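Putative alpha-L-fucosidase (Bacteroides thetaiotaomicron, PDB 3EYP) probably hydrolyses alpha-L-fucosides, as expected of a glycosyl hydrolase family 29 member with a C-terminal F5/8 type C domain. Local coordinates at residues E39-K43 with R129-L133; W165-D171 with G196-S200. All coordinates share one frame; numbering follows the deposited sequence.

Contact 1 (E39-K43 with R129-L133); sequences EGDGK and RHEHL
Arg129 and Glu39 form a salt bridge. Both terminal nitrogens of the guanidinium converge on one carboxylate oxygen, Glu39 OE1. Arg129 NH1 lies 2.9 Å from Glu39 OE1 on its anti lone pair. Arg129 NH2, at 3.0 Å from Glu39 OE1, comes from above the carboxylate plane. The carboxylate stands almost upright against the guanidinium, their planes 87° apart. Glu39 OE2 is satisfied by a bound glycerol, probably from the crystallisation liquor. Arg129 NH1 also donates to the backbone: Gly40 O lies 2.9 Å away from Arg129 NH1, tilted from the guanidinium plane. The arginine chain runs extended from CG to NE, which carries the charged end out to Glu39.

His130 makes the second polar link. Its ND1 donates to Gly42 O at 2.8 Å, within the ring plane and on a carbonyl lone pair, at an N-H...O angle of 159°. CG of His130 is anti to the backbone N (chi1 -179°), which swings the ring out beside Gly42. Gly42 itself packs close to the His130 backbone, with the CA atoms 4.2 Å apart. Leu133 CD1 rests against Gly42 O and Lys43 CG.

Asp41 points away and serves its own loop. Its OD1 accepts from Lys43 N at 2.9 Å, closing an Asx turn. The contact joins the loop after strand 22-26 to a short, weakly bonded helix after strand 119-124, two beta-alpha connections of a TIM barrel.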
loop_
_atom_site.group_PDB
_atom_site.type_symbol
_atom_site.label_atom_id
_atom_site.label_comp_id
_atom_site.label_asym_id
_atom_site.label_seq_id
_atom_site.Cartn_x
_atom_site.Cartn_y
_atom_site.Cartn_z
ATOM N N GLU A 39 -3.812 20.287 -9.881
ATOM C CA GLU A 39 -3.507 21.055 -8.737
ATOM C C GLU A 39 -4.241 22.386 -8.841
ATOM O O GLU A 39 -3.830 23.273 -9.559
ATOM C CB GLU A 39 -1.988 21.318 -8.612
ATOM C CG GLU A 39 -1.171 20.089 -8.360
ATOM C CD GLU A 39 -1.380 19.486 -6.971
ATOM O OE1 GLU A 39 -1.958 20.147 -6.062
ATOM O OE2 GLU A 39 -0.913 18.323 -6.768
ATOM N N GLY A 40 -5.332 22.469 -8.119
ATOM C CA GLY A 40 -6.225 23.618 -8.173
ATOM C C GLY A 40 -5.793 24.745 -7.245
ATOM O O GLY A 40 -5.108 24.536 -6.249
ATOM N N ASP A 41 -6.200 25.947 -7.594
ATOM C CA ASP A 41 -5.705 27.174 -6.929
ATOM C C ASP A 41 -6.568 27.690 -5.782
ATOM O O ASP A 41 -6.209 28.626 -5.076
ATOM C CB ASP A 41 -5.353 28.271 -7.937
ATOM C CG ASP A 41 -6.531 28.788 -8.741
ATOM O OD1 ASP A 41 -7.698 28.375 -8.542
ATOM O OD2 ASP A 41 -6.272 29.620 -9.647
ATOM N N GLY A 42 -7.700 27.047 -5.562
ATOM C CA GLY A 42 -8.616 27.519 -4.529
ATOM C C GLY A 42 -9.550 28.636 -5.022
ATOM O O GLY A 42 -10.364 29.196 -4.250
ATOM N N LYS A 43 -9.402 28.988 -6.292
ATOM C CA LYS A 43 -10.181 30.072 -6.884
ATOM C C LYS A 43 -11.324 29.646 -7.758
ATOM O O LYS A 43 -12.122 30.457 -8.244
ATOM C CB LYS A 43 -9.272 31.022 -7.684
ATOM C CG LYS A 43 -8.302 31.846 -6.800
ATOM C CD LYS A 43 -7.258 32.564 -7.643
ATOM C CE LYS A 43 -6.299 33.354 -6.800
ATOM N NZ LYS A 43 -5.391 34.215 -7.647
ATOM N N ARG A 129 -4.753 25.683 -0.116
ATOM C CA ARG A 129 -4.548 26.877 -0.906
ATOM C C ARG A 129 -5.698 27.862 -0.756
ATOM O O ARG A 129 -5.501 29.092 -0.833
ATOM C CB ARG A 129 -4.324 26.550 -2.385
ATOM C CG ARG A 129 -3.036 25.876 -2.667
ATOM C CD ARG A 129 -3.042 25.265 -4.029
ATOM N NE ARG A 129 -1.867 24.455 -4.271
ATOM C CZ ARG A 129 -1.859 23.309 -4.891
ATOM N NH1 ARG A 129 -2.998 22.779 -5.326
ATOM N NH2 ARG A 129 -0.712 22.647 -5.007
ATOM N N HIS A 130 -6.882 27.346 -0.428
ATOM C CA HIS A 130 -8.075 28.196 -0.406
ATOM C C HIS A 130 -7.973 29.067 0.827
ATOM O O HIS A 130 -8.136 30.279 0.767
ATOM C CB HIS A 130 -9.402 27.381 -0.432
ATOM C CG HIS A 130 -10.631 28.254 -0.428
ATOM N ND1 HIS A 130 -11.093 28.903 -1.561
ATOM C CD2 HIS A 130 -11.468 28.619 0.583
ATOM C CE1 HIS A 130 -12.147 29.647 -1.247
ATOM N NE2 HIS A 130 -12.398 29.487 0.053
ATOM N N GLU A 131 -7.573 28.443 1.922
ATOM C CA GLU A 131 -7.548 29.116 3.200
ATOM C C GLU A 131 -6.463 30.118 3.157
ATOM O O GLU A 131 -6.573 31.214 3.778
ATOM C CB GLU A 131 -7.391 28.132 4.357
ATOM C CG GLU A 131 -8.697 27.346 4.636
ATOM C CD GLU A 131 -9.714 28.156 5.360
ATOM O OE1 GLU A 131 -9.356 28.846 6.328
ATOM O OE2 GLU A 131 -10.888 28.083 4.989
ATOM N N HIS A 132 -5.416 29.764 2.412
ATOM C CA HIS A 132 -4.251 30.695 2.229
ATOM C C HIS A 132 -4.587 31.992 1.504
ATOM O O HIS A 132 -3.878 32.994 1.656
ATOM C CB HIS A 132 -3.048 30.041 1.537
ATOM C CG HIS A 132 -2.053 29.426 2.488
ATOM N ND1 HIS A 132 -1.138 30.170 3.208
ATOM C CD2 HIS A 132 -1.762 28.130 2.753
ATOM C CE1 HIS A 132 -0.362 29.357 3.916
ATOM N NE2 HIS A 132 -0.721 28.112 3.657
ATOM N N LEU A 133 -5.671 31.987 0.760
ATOM C CA LEU A 133 -6.134 33.208 0.047
ATOM C C LEU A 133 -6.618 34.271 1.029
ATOM O O LEU A 133 -6.671 35.447 0.691
ATOM C CB LEU A 133 -7.282 32.913 -0.922
ATOM C CG LEU A 133 -6.930 31.983 -2.116
ATOM C CD1 LEU A 133 -8.110 31.720 -3.039
ATOM C CD2 LEU A 133 -5.745 32.599 -2.842
#

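Contact 2 (W165-D171 with G196-S200); sequences WDGAGAD and GTKNS
Lys198 reaches across to the turn from Gly167 to Ala170, and its ammonium group makes the charged part of the contact. NZ of Lys198 forms a salt bridge with Asp171 OD1 at 3.0 Å, on the syn side of the carboxylate but out of its plane. The same NZ donates to Gly167 O at 2.8 Å, from above the carbonyl plane. The lysine chain is extended beyond CG, and its CD and CE lie alongside Gly167 O and Asp171 OD1. Gly167 O takes a second bond from Ala170 N, on the opposite face of its plane; this bond closes the type II turn. Asp166 OD1 accepts from Ala168 N in an Asx turn, and Asp166 OD2 from Tyr123 OH; each oxygen also meets a glycerol, probably from the crystallisation liquor.

Among neutral hydrogen bonds, Thr197 OG1 donates to Trp165 O at 2.9 Å, again from above the plane. A chi1 of 49° sets this hydroxyl between the backbone N and the carbonyl carbon. Water 1 donates to both Asp166 O and Thr197 OG1. Water 2 joins Ala170 O to Asn199 N.

The nonpolar part is small. Ser200 CB meets the indole obliquely, 3.7 Å from Trp165 CE3. Ser200 OG turns to its own loop and donates to Thr197 O. Thr197 CB packs on Gly167 CA.

The two loops follow the adjacent parallel strands 162-164 and 193-195. Helix 175-188 connects these strands, and its Tyr178 packs against Trp165, Ala170, Asn199 and Ser200. Asn199 ND2 bonds to Leu173 O, just before that helix.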
loop_
_atom_site.group_PDB
_atom_site.type_symbol
_atom_site.label_atom_id
_atom_site.label_comp_id
_atom_site.label_asym_id
_atom_site.label_seq_id
_atom_site.Cartn_x
_atom_site.Cartn_y
_atom_site.Cartn_z
ATOM N N TRP A 165 -2.073 12.125 5.110
ATOM C CA TRP A 165 -1.535 13.499 5.183
ATOM C C TRP A 165 -0.470 13.687 4.121
ATOM O O TRP A 165 0.672 13.260 4.296
ATOM C CB TRP A 165 -0.960 13.833 6.553
ATOM C CG TRP A 165 -1.989 13.984 7.649
ATOM C CD1 TRP A 165 -3.272 14.364 7.489
ATOM C CD2 TRP A 165 -1.807 13.763 9.056
ATOM N NE1 TRP A 165 -3.912 14.404 8.680
ATOM C CE2 TRP A 165 -3.052 14.005 9.674
ATOM C CE3 TRP A 165 -0.723 13.384 9.851
ATOM C CZ2 TRP A 165 -3.241 13.920 11.059
ATOM C CZ3 TRP A 165 -0.910 13.256 11.222
ATOM C CH2 TRP A 165 -2.153 13.565 11.826
ATOM N N ASP A 166 -0.876 14.293 3.010
ATOM C CA ASP A 166 0.040 14.603 1.894
ATOM C C ASP A 166 1.045 15.626 2.369
ATOM O O ASP A 166 0.703 16.605 3.038
ATOM C CB ASP A 166 -0.738 15.148 0.699
ATOM C CG ASP A 166 -0.018 15.075 -0.617
ATOM O OD1 ASP A 166 1.213 15.282 -0.722
ATOM O OD2 ASP A 166 -0.732 14.934 -1.624
ATOM N N GLY A 167 2.296 15.411 2.003
ATOM C CA GLY A 167 3.352 16.355 2.370
ATOM C C GLY A 167 3.530 17.555 1.441
ATOM O O GLY A 167 4.166 18.568 1.800
ATOM N N ALA A 168 2.947 17.453 0.267
ATOM C CA ALA A 168 3.086 18.539 -0.747
ATOM C C ALA A 168 2.606 19.866 -0.176
ATOM O O ALA A 168 1.475 20.006 0.308
ATOM C CB ALA A 168 2.326 18.230 -2.002
ATOM N N GLY A 169 3.502 20.813 -0.243
ATOM C CA GLY A 169 3.321 22.148 0.315
ATOM C C GLY A 169 3.117 22.335 1.789
ATOM O O GLY A 169 2.757 23.426 2.205
ATOM N N ALA A 170 3.374 21.295 2.582
ATOM C CA ALA A 170 3.045 21.276 4.017
ATOM C C ALA A 170 4.165 21.732 4.959
ATOM O O ALA A 170 4.137 21.509 6.147
ATOM C CB ALA A 170 2.559 19.856 4.448
ATOM N N ASP A 171 5.133 22.412 4.403
ATOM C CA ASP A 171 6.378 22.704 5.134
ATOM C C ASP A 171 6.199 23.681 6.285
ATOM O O ASP A 171 6.945 23.645 7.248
ATOM C CB ASP A 171 7.418 23.187 4.130
ATOM C CG ASP A 171 7.315 22.423 2.815
ATOM O OD1 ASP A 171 8.025 21.378 2.769
ATOM O OD2 ASP A 171 6.468 22.834 1.878
ATOM N N GLY A 196 1.834 9.470 7.135
ATOM C CA GLY A 196 2.402 10.750 7.597
ATOM C C GLY A 196 3.684 11.118 6.882
ATOM O O GLY A 196 4.510 10.278 6.531
ATOM N N THR A 197 3.794 12.394 6.625
ATOM C CA THR A 197 4.928 12.957 5.918
ATOM C C THR A 197 5.458 14.143 6.702
ATOM O O THR A 197 4.768 14.765 7.518
ATOM C CB THR A 197 4.489 13.460 4.556
ATOM O OG1 THR A 197 3.307 14.289 4.734
ATOM C CG2 THR A 197 4.208 12.265 3.602
ATOM N N LYS A 198 6.707 14.423 6.435
ATOM C CA LYS A 198 7.367 15.623 6.941
ATOM C C LYS A 198 7.198 15.769 8.442
ATOM O O LYS A 198 7.592 14.853 9.233
ATOM C CB LYS A 198 6.923 16.830 6.106
ATOM C CG LYS A 198 7.613 16.869 4.764
ATOM C CD LYS A 198 7.018 17.924 3.777
ATOM C CE LYS A 198 7.545 17.797 2.397
ATOM N NZ LYS A 198 6.909 18.832 1.553
ATOM N N ASN A 199 6.629 16.891 8.895
ATOM C CA ASN A 199 6.644 17.161 10.340
ATOM C C ASN A 199 5.701 16.335 11.184
ATOM O O ASN A 199 5.709 16.438 12.389
ATOM C CB ASN A 199 6.529 18.656 10.647
ATOM C CG ASN A 199 7.704 19.434 10.073
ATOM O OD1 ASN A 199 8.859 18.970 10.139
ATOM N ND2 ASN A 199 7.419 20.603 9.472
ATOM N N SER A 200 4.952 15.463 10.523
ATOM C CA SER A 200 4.051 14.495 11.221
ATOM C C SER A 200 4.743 13.213 11.602
ATOM O O SER A 200 4.101 12.278 12.091
ATOM C CB SER A 200 2.854 14.115 10.359
ATOM O OG SER A 200 3.237 13.366 9.195
HETATM O O HOH W 1 1.612 16.546 5.538
HETATM O O HOH W 2 5.024 19.145 7.486
#

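How the contacts relate
Both contacts join connections that follow strands of the same parallel barrel sheet, but no segment is shared. Their centres are about 17 Å apart, and their nearest atoms about 6 Å. Contact 1 is the more peripheral, its centre about 29 Å from the chain centre against 18 Å, and only two of its eight touching residues are buried. Contact 2 has six buried of twelve. Strands 162-164 and 193-195 behind contact 2 are neighbours; strands 22-26 and 119-124 behind contact 1 have 70-76 between them. Direct side-chain bonds carry contact 1. Contact 2 adds two bridging waters and the packing of an indole ring.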